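Local coordinates for probable arylamine n-acetyl transferase (Mycobacterium abscessus, PDB 4GUZ), which probably transfers the acetyl group of acetyl-coenzyme A to arylamines, at residues 76-81 against 207-212; 219-224 against 230-235; 256-261 against 275-280. One frame throughout, in Å; residues are numbered along the deposited sequence.

Interaction 1 of 3, residues 76-81 against 207-212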
ATOM      1  N   GLY A  76      -6.304   5.923  -7.887  1.00 18.69           N
ATOM      2  CA  GLY A  76      -5.362   5.215  -7.037  1.00 18.42           C
ATOM      3  C   GLY A  76      -5.520   3.715  -7.151  1.00 21.76           C
ATOM      4  O   GLY A  76      -6.388   3.232  -7.878  1.00 21.95           O
ATOM      5  N   GLY A  77      -4.693   2.988  -6.408  1.00 18.83           N
ATOM      6  CA  GLY A  77      -4.705   1.530  -6.398  1.00 19.05           C
ATOM      7  C   GLY A  77      -4.514   0.937  -5.018  1.00 21.76           C
ATOM      8  O   GLY A  77      -4.202   1.670  -4.071  1.00 21.07           O
ATOM      9  N   TYR A  78      -4.747  -0.390  -4.866  1.00 17.92           N
ATOM     10  CA  TYR A  78      -4.521  -0.991  -3.552  1.00 17.36           C
ATOM     11  C   TYR A  78      -3.162  -1.722  -3.540  1.00 20.38           C
ATOM     12  O   TYR A  78      -2.377  -1.520  -4.462  1.00 19.50           O
ATOM     13  CB  TYR A  78      -5.719  -1.802  -2.999  1.00 19.94           C
ATOM     14  CG  TYR A  78      -6.210  -3.063  -3.694  1.00 22.95           C
ATOM     15  CD1 TYR A  78      -5.367  -3.812  -4.519  1.00 24.92           C
ATOM     16  CD2 TYR A  78      -7.464  -3.592  -3.398  1.00 23.47           C
ATOM     17  CE1 TYR A  78      -5.790  -5.020  -5.083  1.00 24.38           C
ATOM     18  CE2 TYR A  78      -7.906  -4.780  -3.974  1.00 24.51           C
ATOM     19  CZ  TYR A  78      -7.068  -5.493  -4.816  1.00 30.92           C
ATOM     20  OH  TYR A  78      -7.528  -6.677  -5.355  1.00 28.90           O
ATOM     21  N   CYS A  79      -2.836  -2.466  -2.472  1.00 18.34           N
ATOM     22  CA  CYS A  79      -1.488  -3.011  -2.267  1.00 19.34           C
ATOM     23  C   CYS A  79      -0.852  -3.660  -3.506  1.00 20.02           C
ATOM     24  O   CYS A  79       0.278  -3.311  -3.850  1.00 17.67           O
ATOM     25  CB  CYS A  79      -1.413  -3.932  -1.047  1.00 20.28           C
ATOM     26  SG  CYS A  79      -2.183  -5.563  -1.252  1.00 24.68           S
ATOM     27  N   TYR A  80      -1.594  -4.538  -4.195  1.00 17.58           N
ATOM     28  CA  TYR A  80      -1.061  -5.310  -5.308  1.00 16.53           C
ATOM     29  C   TYR A  80      -0.757  -4.433  -6.525  1.00 18.77           C
ATOM     30  O   TYR A  80       0.203  -4.715  -7.231  1.00 18.86           O
ATOM     31  CB  TYR A  80      -1.976  -6.510  -5.620  1.00 17.01           C
ATOM     32  CG  TYR A  80      -1.944  -7.527  -4.498  1.00 18.78           C
ATOM     33  CD1 TYR A  80      -0.734  -7.994  -3.992  1.00 20.69           C
ATOM     34  CD2 TYR A  80      -3.118  -7.948  -3.877  1.00 20.15           C
ATOM     35  CE1 TYR A  80      -0.688  -8.844  -2.889  1.00 20.36           C
ATOM     36  CE2 TYR A  80      -3.084  -8.813  -2.779  1.00 20.76           C
ATOM     37  CZ  TYR A  80      -1.867  -9.285  -2.315  1.00 26.59           C
ATOM     38  OH  TYR A  80      -1.801 -10.147  -1.257  1.00 31.42           O
ATOM     39  N   GLU A  81      -1.475  -3.320  -6.703  1.00 15.45           N
ATOM     40  CA  GLU A  81      -1.189  -2.386  -7.796  1.00 15.39           C
ATOM     41  C   GLU A  81       0.082  -1.599  -7.480  1.00 20.16           C
ATOM     42  O   GLU A  81       0.946  -1.427  -8.343  1.00 20.33           O
ATOM     43  CB  GLU A  81      -2.363  -1.437  -7.997  1.00 15.98           C
ATOM     44  CG  GLU A  81      -3.541  -2.120  -8.635  1.00 15.69           C
ATOM     45  CD  GLU A  81      -4.793  -1.284  -8.526  1.00 24.03           C
ATOM     46  OE1 GLU A  81      -5.429  -1.327  -7.449  1.00 20.19           O
ATOM     47  OE2 GLU A  81      -5.130  -0.574  -9.502  1.00 21.84           O
ATOM     48  N   PHE A 207      -8.946 -13.081  -4.557  1.00 26.94           N
ATOM     49  CA  PHE A 207      -9.663 -13.231  -3.283  1.00 27.24           C
ATOM     50  C   PHE A 207      -9.981 -11.847  -2.694  1.00 30.68           C
ATOM     51  O   PHE A 207     -11.123 -11.590  -2.315  1.00 30.99           O
ATOM     52  CB  PHE A 207      -8.821 -14.069  -2.281  1.00 29.43           C
ATOM     53  CG  PHE A 207      -9.292 -14.082  -0.841  1.00 31.41           C
ATOM     54  CD1 PHE A 207      -8.714 -13.243   0.105  1.00 34.94           C
ATOM     55  CD2 PHE A 207     -10.282 -14.965  -0.422  1.00 34.32           C
ATOM     56  CE1 PHE A 207      -9.153 -13.249   1.435  1.00 36.73           C
ATOM     57  CE2 PHE A 207     -10.724 -14.976   0.909  1.00 37.78           C
ATOM     58  CZ  PHE A 207     -10.155 -14.119   1.831  1.00 36.45           C
ATOM     59  N   VAL A 208      -8.969 -10.960  -2.615  1.00 24.97           N
ATOM     60  CA  VAL A 208      -9.132  -9.618  -2.040  1.00 23.99           C
ATOM     61  C   VAL A 208     -10.194  -8.780  -2.812  1.00 28.78           C
ATOM     62  O   VAL A 208     -11.008  -8.100  -2.172  1.00 27.22           O
ATOM     63  CB  VAL A 208      -7.770  -8.871  -1.912  1.00 26.29           C
ATOM     64  CG1 VAL A 208      -7.962  -7.414  -1.471  1.00 25.75           C
ATOM     65  CG2 VAL A 208      -6.868  -9.592  -0.912  1.00 25.74           C
ATOM     66  N   ALA A 209     -10.223  -8.869  -4.154  1.00 27.20           N
ATOM     67  CA  ALA A 209     -11.150  -8.052  -4.956  1.00 27.88           C
ATOM     68  C   ALA A 209     -12.595  -8.591  -5.030  1.00 33.16           C
ATOM     69  O   ALA A 209     -13.501  -7.776  -5.220  1.00 32.14           O
ATOM     70  CB  ALA A 209     -10.610  -7.857  -6.366  1.00 28.51           C
ATOM     71  N   SER A 210     -12.829  -9.924  -4.888  1.00 30.68           N
ATOM     72  CA  SER A 210     -14.199 -10.442  -5.038  1.00 31.22           C
ATOM     73  C   SER A 210     -14.776 -11.262  -3.850  1.00 34.83           C
ATOM     74  O   SER A 210     -16.008 -11.361  -3.753  1.00 33.68           O
ATOM     75  CB  SER A 210     -14.304 -11.289  -6.306  1.00 35.05           C
ATOM     76  OG  SER A 210     -13.515 -12.466  -6.221  1.00 41.40           O
ATOM     77  N   SER A 211     -13.935 -11.869  -2.987  1.00 31.69           N
ATOM     78  CA  SER A 211     -14.447 -12.703  -1.901  1.00 32.98           C
ATOM     79  C   SER A 211     -15.253 -11.912  -0.871  1.00 40.55           C
ATOM     80  O   SER A 211     -14.824 -10.829  -0.461  1.00 40.04           O
ATOM     81  CB  SER A 211     -13.325 -13.461  -1.196  1.00 36.70           C
ATOM     82  OG  SER A 211     -13.800 -14.259  -0.121  1.00 43.57           O
ATOM     83  N   PRO A 212     -16.408 -12.464  -0.414  1.00 39.23           N
ATOM     84  CA  PRO A 212     -17.202 -11.762   0.615  1.00 39.46           C
ATOM     85  C   PRO A 212     -16.494 -11.766   1.980  1.00 45.62           C
ATOM     86  O   PRO A 212     -16.844 -10.982   2.866  1.00 45.00           O
ATOM     87  CB  PRO A 212     -18.510 -12.558   0.653  1.00 41.19           C
ATOM     88  CG  PRO A 212     -18.129 -13.930   0.218  1.00 45.87           C
ATOM     89  CD  PRO A 212     -17.038 -13.744  -0.806  1.00 41.34           C
TER
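The backbone N of Tyr78, a residue whose ring goes on to meet Val208 and Ala209, donates to OE1 of Glu81 at 2.8 Å. Tyr78 holds the N-cap position of helix 79-92 and Glu81 is the third helical residue after it, so the carboxylate folds back over the helix start. The N-H approaches from above the carboxylate plane, about 45° out of it. The other oxygen of Glu81 forms a salt bridge with Lys69, holding the acid at both oxygens.

Across the contact the meeting is by van der Waals touch, mostly of carbon, with the Tyr78 hydroxyl the polar side-chain group at the interface. Tyr78 has CG between its own backbone N and carbonyl carbon (chi1 64°), which sends the ring out toward helix 198-210. There CG1 of Val208 meets the ring rim obliquely, 3.6 Å from CE2 of Tyr78, the two chains pointing opposite ways as they pass. Further along the ring, OH of Tyr78 sits 3.5 Å from CB of Ala209, while its polar need is met by Ser205 one turn earlier in that helix. Val208 turns its second methyl to the neighbouring ring: CG2 stands 4.3 Å from CE2 of Tyr80, at the ring edge and near its plane. One face of that ring carries SG of Cys79, 3.5 Å above the plane and over its centre, and Tyr80 OH bonds to Gln101.

Cys79, His116 and Asp131 have an arrangement consistent with the Cys-His-Asp triad of this family. Val208 therefore packs on residues flanking the probable nucleophile without touching it. Tyr78 packs on Val208 and Ala209 while Tyr80 only grazes Val208; the hydroxyl bonds, to Ser205 and Gln101, should limit the swing of both rings beside the probable nucleophile.

Interaction 2 of 3, residues 219-224 against 230-235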
ATOM      1  N   ARG A 219     -16.906  -2.599   0.169  1.00 25.87           N
ATOM      2  CA  ARG A 219     -17.063  -1.210   0.618  1.00 23.55           C
ATOM      3  C   ARG A 219     -15.819  -0.361   0.380  1.00 25.45           C
ATOM      4  O   ARG A 219     -14.710  -0.840   0.576  1.00 25.12           O
ATOM      5  CB  ARG A 219     -17.445  -1.190   2.094  1.00 24.63           C
ATOM      6  CG  ARG A 219     -18.856  -1.753   2.341  1.00 32.44           C
ATOM      7  CD  ARG A 219     -19.036  -2.279   3.746  1.00 29.68           C
ATOM      8  NE  ARG A 219     -18.669  -1.293   4.765  1.00 30.72           N
ATOM      9  CZ  ARG A 219     -19.510  -0.436   5.328  1.00 38.44           C
ATOM     10  NH1 ARG A 219     -20.786  -0.412   4.967  1.00 26.93           N
ATOM     11  NH2 ARG A 219     -19.082   0.406   6.262  1.00 27.29           N
ATOM     12  N   ALA A 220     -16.026   0.904  -0.057  1.00 20.23           N
ATOM     13  CA  ALA A 220     -14.982   1.875  -0.381  1.00 19.96           C
ATOM     14  C   ALA A 220     -13.995   2.078   0.772  1.00 23.09           C
ATOM     15  O   ALA A 220     -14.393   2.199   1.921  1.00 21.77           O
ATOM     16  CB  ALA A 220     -15.609   3.208  -0.766  1.00 20.73           C
ATOM     17  N   PHE A 221     -12.695   2.023   0.450  1.00 18.88           N
ATOM     18  CA  PHE A 221     -11.610   2.266   1.398  1.00 17.82           C
ATOM     19  C   PHE A 221     -10.580   3.065   0.647  1.00 21.21           C
ATOM     20  O   PHE A 221     -10.051   2.591  -0.356  1.00 21.12           O
ATOM     21  CB  PHE A 221     -11.032   0.975   1.994  1.00 18.72           C
ATOM     22  CG  PHE A 221     -10.423   1.167   3.370  1.00 20.24           C
ATOM     23  CD1 PHE A 221     -11.230   1.319   4.493  1.00 22.39           C
ATOM     24  CD2 PHE A 221      -9.044   1.164   3.546  1.00 23.46           C
ATOM     25  CE1 PHE A 221     -10.663   1.501   5.763  1.00 24.00           C
ATOM     26  CE2 PHE A 221      -8.479   1.289   4.827  1.00 24.81           C
ATOM     27  CZ  PHE A 221      -9.291   1.458   5.923  1.00 23.21           C
ATOM     28  N   VAL A 222     -10.395   4.319   1.052  1.00 16.52           N
ATOM     29  CA  VAL A 222      -9.490   5.252   0.377  1.00 15.93           C
ATOM     30  C   VAL A 222      -8.543   5.827   1.423  1.00 19.55           C
ATOM     31  O   VAL A 222      -8.962   6.115   2.543  1.00 18.71           O
ATOM     32  CB  VAL A 222     -10.312   6.340  -0.374  1.00 19.28           C
ATOM     33  CG1 VAL A 222      -9.406   7.307  -1.111  1.00 18.81           C
ATOM     34  CG2 VAL A 222     -11.308   5.699  -1.350  1.00 18.52           C
ATOM     35  N   GLN A 223      -7.241   5.923   1.096  1.00 15.41           N
ATOM     36  CA  GLN A 223      -6.283   6.368   2.112  1.00 14.18           C
ATOM     37  C   GLN A 223      -5.275   7.346   1.558  1.00 18.03           C
ATOM     38  O   GLN A 223      -4.977   7.319   0.368  1.00 17.72           O
ATOM     39  CB  GLN A 223      -5.544   5.151   2.708  1.00 15.47           C
ATOM     40  CG  GLN A 223      -6.453   4.042   3.297  1.00 15.32           C
ATOM     41  CD  GLN A 223      -5.613   2.982   3.942  1.00 23.66           C
ATOM     42  OE1 GLN A 223      -4.963   3.227   4.951  1.00 17.09           O
ATOM     43  NE2 GLN A 223      -5.560   1.783   3.346  1.00 15.96           N
ATOM     44  N   GLN A 224      -4.737   8.209   2.442  1.00 16.48           N
ATOM     45  CA  GLN A 224      -3.691   9.167   2.085  1.00 16.14           C
ATOM     46  C   GLN A 224      -2.873   9.454   3.326  1.00 19.61           C
ATOM     47  O   GLN A 224      -3.446   9.644   4.390  1.00 19.86           O
ATOM     48  CB  GLN A 224      -4.296  10.471   1.484  1.00 17.09           C
ATOM     49  CG  GLN A 224      -3.248  11.550   1.117  1.00 17.59           C
ATOM     50  CD  GLN A 224      -3.943  12.862   0.827  1.00 31.02           C
ATOM     51  OE1 GLN A 224      -4.484  13.096  -0.272  1.00 26.48           O
ATOM     52  NE2 GLN A 224      -4.017  13.718   1.836  1.00 19.04           N
ATOM     53  N   ALA A 230      -2.995  12.285   8.073  1.00 17.57           N
ATOM     54  CA  ALA A 230      -3.565  11.206   7.263  1.00 17.83           C
ATOM     55  C   ALA A 230      -5.068  11.342   7.154  1.00 18.92           C
ATOM     56  O   ALA A 230      -5.706  11.946   8.014  1.00 17.78           O
ATOM     57  CB  ALA A 230      -3.220   9.847   7.853  1.00 18.92           C
ATOM     58  N   TYR A 231      -5.625  10.801   6.072  1.00 16.57           N
ATOM     59  CA  TYR A 231      -7.060  10.676   5.825  1.00 17.05           C
ATOM     60  C   TYR A 231      -7.375   9.276   5.398  1.00 19.46           C
ATOM     61  O   TYR A 231      -6.644   8.688   4.588  1.00 16.90           O
ATOM     62  CB  TYR A 231      -7.568  11.600   4.707  1.00 19.85           C
ATOM     63  CG  TYR A 231      -7.516  13.073   4.996  1.00 23.33           C
ATOM     64  CD1 TYR A 231      -8.555  13.707   5.672  1.00 24.92           C
ATOM     65  CD2 TYR A 231      -6.486  13.859   4.494  1.00 25.67           C
ATOM     66  CE1 TYR A 231      -8.535  15.082   5.900  1.00 24.32           C
ATOM     67  CE2 TYR A 231      -6.456  15.234   4.713  1.00 28.21           C
ATOM     68  CZ  TYR A 231      -7.482  15.843   5.415  1.00 36.04           C
ATOM     69  OH  TYR A 231      -7.435  17.204   5.611  1.00 41.24           O
ATOM     70  N   ILE A 232      -8.488   8.774   5.883  1.00 16.87           N
ATOM     71  CA  ILE A 232      -9.019   7.471   5.524  1.00 16.56           C
ATOM     72  C   ILE A 232     -10.514   7.623   5.330  1.00 21.32           C
ATOM     73  O   ILE A 232     -11.197   8.025   6.268  1.00 21.15           O
ATOM     74  CB  ILE A 232      -8.730   6.337   6.562  1.00 18.47           C
ATOM     75  CG1 ILE A 232      -7.219   6.066   6.795  1.00 17.83           C
ATOM     76  CG2 ILE A 232      -9.460   5.037   6.141  1.00 18.26           C
ATOM     77  CD1 ILE A 232      -6.872   5.022   7.992  1.00 18.71           C
ATOM     78  N   LEU A 233     -11.019   7.276   4.147  1.00 18.36           N
ATOM     79  CA  LEU A 233     -12.451   7.204   3.908  1.00 17.22           C
ATOM     80  C   LEU A 233     -12.854   5.739   4.095  1.00 21.07           C
ATOM     81  O   LEU A 233     -12.391   4.858   3.362  1.00 19.34           O
ATOM     82  CB  LEU A 233     -12.826   7.742   2.517  1.00 16.84           C
ATOM     83  CG  LEU A 233     -14.301   7.621   2.132  1.00 20.46           C
ATOM     84  CD1 LEU A 233     -15.176   8.557   2.977  1.00 20.89           C
ATOM     85  CD2 LEU A 233     -14.511   7.885   0.661  1.00 22.67           C
ATOM     86  N   ASP A 234     -13.649   5.468   5.133  1.00 18.29           N
ATOM     87  CA  ASP A 234     -14.084   4.119   5.443  1.00 17.16           C
ATOM     88  C   ASP A 234     -15.557   4.064   5.033  1.00 21.16           C
ATOM     89  O   ASP A 234     -16.435   4.460   5.803  1.00 19.28           O
ATOM     90  CB  ASP A 234     -13.839   3.809   6.940  1.00 19.13           C
ATOM     91  CG  ASP A 234     -14.088   2.362   7.330  1.00 24.12           C
ATOM     92  OD1 ASP A 234     -14.458   1.562   6.443  1.00 22.49           O
ATOM     93  OD2 ASP A 234     -13.914   2.027   8.534  1.00 26.82           O
ATOM     94  N   HIS A 235     -15.795   3.693   3.758  1.00 19.80           N
ATOM     95  CA  HIS A 235     -17.106   3.643   3.095  1.00 21.70           C
ATOM     96  C   HIS A 235     -17.589   5.100   2.931  1.00 25.96           C
ATOM     97  O   HIS A 235     -17.105   5.774   2.018  1.00 26.59           O
ATOM     98  CB  HIS A 235     -18.109   2.728   3.834  1.00 23.59           C
ATOM     99  CG  HIS A 235     -19.340   2.405   3.051  1.00 28.69           C
ATOM    100  ND1 HIS A 235     -19.267   1.866   1.778  1.00 31.74           N
ATOM    101  CD2 HIS A 235     -20.642   2.497   3.411  1.00 31.66           C
ATOM    102  CE1 HIS A 235     -20.521   1.678   1.396  1.00 31.36           C
ATOM    103  NE2 HIS A 235     -21.383   2.034   2.344  1.00 31.44           N
TER
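Arg219 and His235 close the open end of a two-stranded antiparallel ladder by stacking. The arginine chain bends at chi3 (53°), which lays the guanidinium flat on the imidazole, with centres 3.9 Å apart and planes 28° from parallel. NH1 of Arg219 comes over one ring face, 3.3 Å from CD2 of His235 and toward the rim, while CG of Arg219 makes a CH-pi contact over the same ring. The edge of that imidazole faces the backbone N of Ala220, buried by the contact and without a partner in the model.

Deeper in the ladder, Phe221 leans along its own side of the sheet to Ile232, two residues from its pair partner Asp234. With CG anti to the backbone N (chi1 -153°), the ring reaches Ile232, whose CG2 lies over one face at 3.6 Å from CZ of Phe221. The carboxylate of Asp234 meets the ring at its edge instead, its plane nearly perpendicular to the ring. The OE1 end of Gln223 lies alongside CD1 of Ile232, 4.0 Å away. On the reverse of the sheet, Val222 and Leu233, a hydrogen-bonded pair (Leu233 N to Val222 O 2.9 Å), meet through their CB atoms, 4.1 Å apart; Gln224 and Tyr231 form the next such pair.

This hairpin, strands 221-226 and 229-234, lies inside an antiparallel sheet that is probably part of the C-terminal alpha/beta lid of the family fold. Strand 48-49 flanks it through Trp48, strand 237-242 through Ile241 and His239, and helix 254-263 covers the Val222 and Leu233 side with Val257 and Leu261.

Interaction 3 of 3, residues 256-261 against 275-280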
ATOM      1  N   GLU A 256     -21.300  14.069  -1.032  1.00 28.63           N
ATOM      2  CA  GLU A 256     -20.109  14.569  -0.331  1.00 27.26           C
ATOM      3  C   GLU A 256     -18.916  13.628  -0.544  1.00 28.08           C
ATOM      4  O   GLU A 256     -17.788  14.106  -0.636  1.00 26.89           O
ATOM      5  CB  GLU A 256     -20.378  14.759   1.161  1.00 28.76           C
ATOM      6  CG  GLU A 256     -21.162  16.023   1.482  1.00 38.97           C
ATOM      7  CD  GLU A 256     -21.782  16.069   2.867  1.00 53.89           C
ATOM      8  OE1 GLU A 256     -22.041  14.990   3.447  1.00 36.26           O
ATOM      9  OE2 GLU A 256     -22.048  17.189   3.357  1.00 49.40           O
ATOM     10  N   VAL A 257     -19.174  12.303  -0.668  1.00 24.05           N
ATOM     11  CA  VAL A 257     -18.127  11.299  -0.938  1.00 23.75           C
ATOM     12  C   VAL A 257     -17.445  11.632  -2.265  1.00 28.18           C
ATOM     13  O   VAL A 257     -16.216  11.726  -2.295  1.00 27.13           O
ATOM     14  CB  VAL A 257     -18.668   9.844  -0.927  1.00 26.44           C
ATOM     15  CG1 VAL A 257     -17.606   8.850  -1.438  1.00 26.36           C
ATOM     16  CG2 VAL A 257     -19.127   9.455   0.472  1.00 25.35           C
ATOM     17  N   LEU A 258     -18.231  11.843  -3.351  1.00 24.86           N
ATOM     18  CA  LEU A 258     -17.635  12.205  -4.648  1.00 25.12           C
ATOM     19  C   LEU A 258     -16.847  13.507  -4.547  1.00 26.22           C
ATOM     20  O   LEU A 258     -15.776  13.620  -5.144  1.00 23.32           O
ATOM     21  CB  LEU A 258     -18.689  12.342  -5.762  1.00 25.60           C
ATOM     22  CG  LEU A 258     -19.588  11.147  -6.092  1.00 30.26           C
ATOM     23  CD1 LEU A 258     -20.510  11.518  -7.245  1.00 30.91           C
ATOM     24  CD2 LEU A 258     -18.773   9.933  -6.523  1.00 32.49           C
ATOM     25  N   ALA A 259     -17.383  14.503  -3.802  1.00 24.16           N
ATOM     26  CA  ALA A 259     -16.686  15.784  -3.600  1.00 24.54           C
ATOM     27  C   ALA A 259     -15.371  15.582  -2.845  1.00 27.12           C
ATOM     28  O   ALA A 259     -14.341  16.101  -3.269  1.00 27.14           O
ATOM     29  CB  ALA A 259     -17.576  16.760  -2.843  1.00 25.70           C
ATOM     30  N   THR A 260     -15.411  14.829  -1.727  1.00 24.75           N
ATOM     31  CA  THR A 260     -14.240  14.538  -0.881  1.00 23.34           C
ATOM     32  C   THR A 260     -13.200  13.752  -1.679  1.00 23.71           C
ATOM     33  O   THR A 260     -12.010  14.062  -1.581  1.00 20.80           O
ATOM     34  CB  THR A 260     -14.667  13.804   0.406  1.00 26.69           C
ATOM     35  OG1 THR A 260     -15.444  14.708   1.198  1.00 29.74           O
ATOM     36  CG2 THR A 260     -13.492  13.335   1.227  1.00 22.52           C
ATOM     37  N   LEU A 261     -13.646  12.769  -2.490  1.00 21.10           N
ATOM     38  CA  LEU A 261     -12.722  11.986  -3.321  1.00 20.88           C
ATOM     39  C   LEU A 261     -11.889  12.899  -4.229  1.00 24.42           C
ATOM     40  O   LEU A 261     -10.674  12.735  -4.309  1.00 22.08           O
ATOM     41  CB  LEU A 261     -13.479  10.937  -4.155  1.00 21.12           C
ATOM     42  CG  LEU A 261     -13.919   9.678  -3.398  1.00 24.79           C
ATOM     43  CD1 LEU A 261     -14.825   8.824  -4.260  1.00 24.37           C
ATOM     44  CD2 LEU A 261     -12.712   8.860  -2.917  1.00 24.67           C
ATOM     45  N   THR A 275     -21.861   7.164 -11.116  1.00 35.01           N
ATOM     46  CA  THR A 275     -23.269   6.798 -10.968  1.00 34.59           C
ATOM     47  C   THR A 275     -23.382   5.485 -10.183  1.00 37.35           C
ATOM     48  O   THR A 275     -24.170   5.400  -9.237  1.00 37.57           O
ATOM     49  CB  THR A 275     -23.934   6.700 -12.364  1.00 44.23           C
ATOM     50  OG1 THR A 275     -23.762   7.940 -13.056  1.00 43.92           O
ATOM     51  CG2 THR A 275     -25.419   6.351 -12.292  1.00 41.34           C
ATOM     52  N   LEU A 276     -22.571   4.478 -10.562  1.00 33.71           N
ATOM     53  CA  LEU A 276     -22.551   3.169  -9.905  1.00 32.93           C
ATOM     54  C   LEU A 276     -22.023   3.280  -8.466  1.00 34.07           C
ATOM     55  O   LEU A 276     -22.526   2.575  -7.588  1.00 34.87           O
ATOM     56  CB  LEU A 276     -21.714   2.173 -10.723  1.00 33.32           C
ATOM     57  CG  LEU A 276     -21.737   0.693 -10.300  1.00 38.70           C
ATOM     58  CD1 LEU A 276     -23.142   0.103 -10.372  1.00 39.18           C
ATOM     59  CD2 LEU A 276     -20.789  -0.127 -11.160  1.00 41.80           C
ATOM     60  N   LEU A 277     -21.045   4.170  -8.208  1.00 28.97           N
ATOM     61  CA  LEU A 277     -20.510   4.314  -6.846  1.00 27.94           C
ATOM     62  C   LEU A 277     -21.575   4.870  -5.903  1.00 34.82           C
ATOM     63  O   LEU A 277     -21.761   4.308  -4.826  1.00 34.63           O
ATOM     64  CB  LEU A 277     -19.220   5.155  -6.794  1.00 27.67           C
ATOM     65  CG  LEU A 277     -18.578   5.330  -5.399  1.00 31.71           C
ATOM     66  CD1 LEU A 277     -18.031   4.029  -4.849  1.00 31.26           C
ATOM     67  CD2 LEU A 277     -17.498   6.355  -5.426  1.00 33.84           C
ATOM     68  N   LEU A 278     -22.321   5.914  -6.338  1.00 33.96           N
ATOM     69  CA  LEU A 278     -23.424   6.531  -5.590  1.00 34.87           C
ATOM     70  C   LEU A 278     -24.478   5.480  -5.184  1.00 40.31           C
ATOM     71  O   LEU A 278     -25.039   5.582  -4.094  1.00 39.07           O
ATOM     72  CB  LEU A 278     -24.091   7.654  -6.422  1.00 35.14           C
ATOM     73  CG  LEU A 278     -23.307   8.951  -6.628  1.00 39.48           C
ATOM     74  CD1 LEU A 278     -23.982   9.851  -7.656  1.00 39.04           C
ATOM     75  CD2 LEU A 278     -23.181   9.721  -5.350  1.00 41.32           C
ATOM     76  N   GLU A 279     -24.719   4.467  -6.053  1.00 38.44           N
ATOM     77  CA  GLU A 279     -25.648   3.356  -5.816  1.00 38.84           C
ATOM     78  C   GLU A 279     -25.110   2.466  -4.707  1.00 43.97           C
ATOM     79  O   GLU A 279     -25.876   2.098  -3.813  1.00 44.46           O
ATOM     80  CB  GLU A 279     -25.903   2.540  -7.102  1.00 40.33           C
ATOM     81  CG  GLU A 279     -26.759   3.265  -8.130  1.00 53.11           C
ATOM     82  CD  GLU A 279     -27.055   2.538  -9.432  1.00 79.50           C
ATOM     83  OE1 GLU A 279     -26.876   1.299  -9.496  1.00 71.31           O
ATOM     84  OE2 GLU A 279     -27.493   3.215 -10.390  1.00 75.98           O
ATOM     85  N   ARG A 280     -23.788   2.156  -4.732  1.00 40.65           N
ATOM     86  CA  ARG A 280     -23.133   1.371  -3.671  1.00 40.81           C
ATOM     87  C   ARG A 280     -23.192   2.135  -2.333  1.00 46.05           C
ATOM     88  O   ARG A 280     -23.442   1.533  -1.289  1.00 47.47           O
ATOM     89  CB  ARG A 280     -21.665   1.052  -4.026  1.00 40.13           C
ATOM     90  CG  ARG A 280     -21.451   0.224  -5.292  1.00 50.35           C
ATOM     91  CD  ARG A 280     -21.650  -1.272  -5.076  1.00 59.84           C
ATOM     92  NE  ARG A 280     -21.051  -2.064  -6.155  1.00 62.89           N
ATOM     93  CZ  ARG A 280     -21.657  -2.369  -7.301  1.00 70.02           C
ATOM     94  NH1 ARG A 280     -22.893  -1.949  -7.541  1.00 59.06           N
ATOM     95  NH2 ARG A 280     -21.027  -3.091  -8.217  1.00 47.06           N
TER
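Two successive helices near the C-terminus, 254-263 and 271-282, form a helical pair in which every approach within 4.5 Å is between leucines; Leu258 meets both Leu277 and Leu278, and Leu261 joins from one turn further on. The segments cross steeply, their N-to-C directions 124° apart and their axes 10.9 Å apart at closest approach. At such a spacing long aliphatic side chains must span the gap.

Leu258 forks across the interface. Its CD1 lies 3.7 Å from CD2 of Leu278, the two chains crossing at about a right angle, whereas its CD2 lies 4.0 Å from CD2 of Leu277, the two side chains running past one another in opposite senses. Leu277 has CG anti to its own N (chi1 -179°), a posture that carries CD2 into the groove between Leu258 and Leu261. Leu51 and Leu55 of helix 51-56 also pack on Leu277, which ties the pair to the N-terminal half of the chain, and Arg280 NE bonds to Val54 O in the same helix. Leu261 and Leu277 reach toward each other tip to tip, with CD1 of Leu261 3.8 Å from CD2 of Leu277.

How the interactions relate
The three contacts follow one another along the chain, each closing before the next opens. Interactions 2 and 3 adjoin: their centres are 13 Å apart, and CG2 of Val222 lies 3.8 Å from CD2 of Leu261, with Leu233 packing on Val257 and Leu261. The hairpin and the first C-terminal helix share one apolar layer. Interaction 1 stands apart, its centre 14 Å from that of interaction 2 and 19 Å from that of interaction 3; helix 198-210 is followed, after a loop, by strand 221-226. It alone holds Cys79 of the probable catalytic triad; the other two belong to the C-terminal hairpin and helices, nearest atoms about 7 and 9 Å from interaction 1.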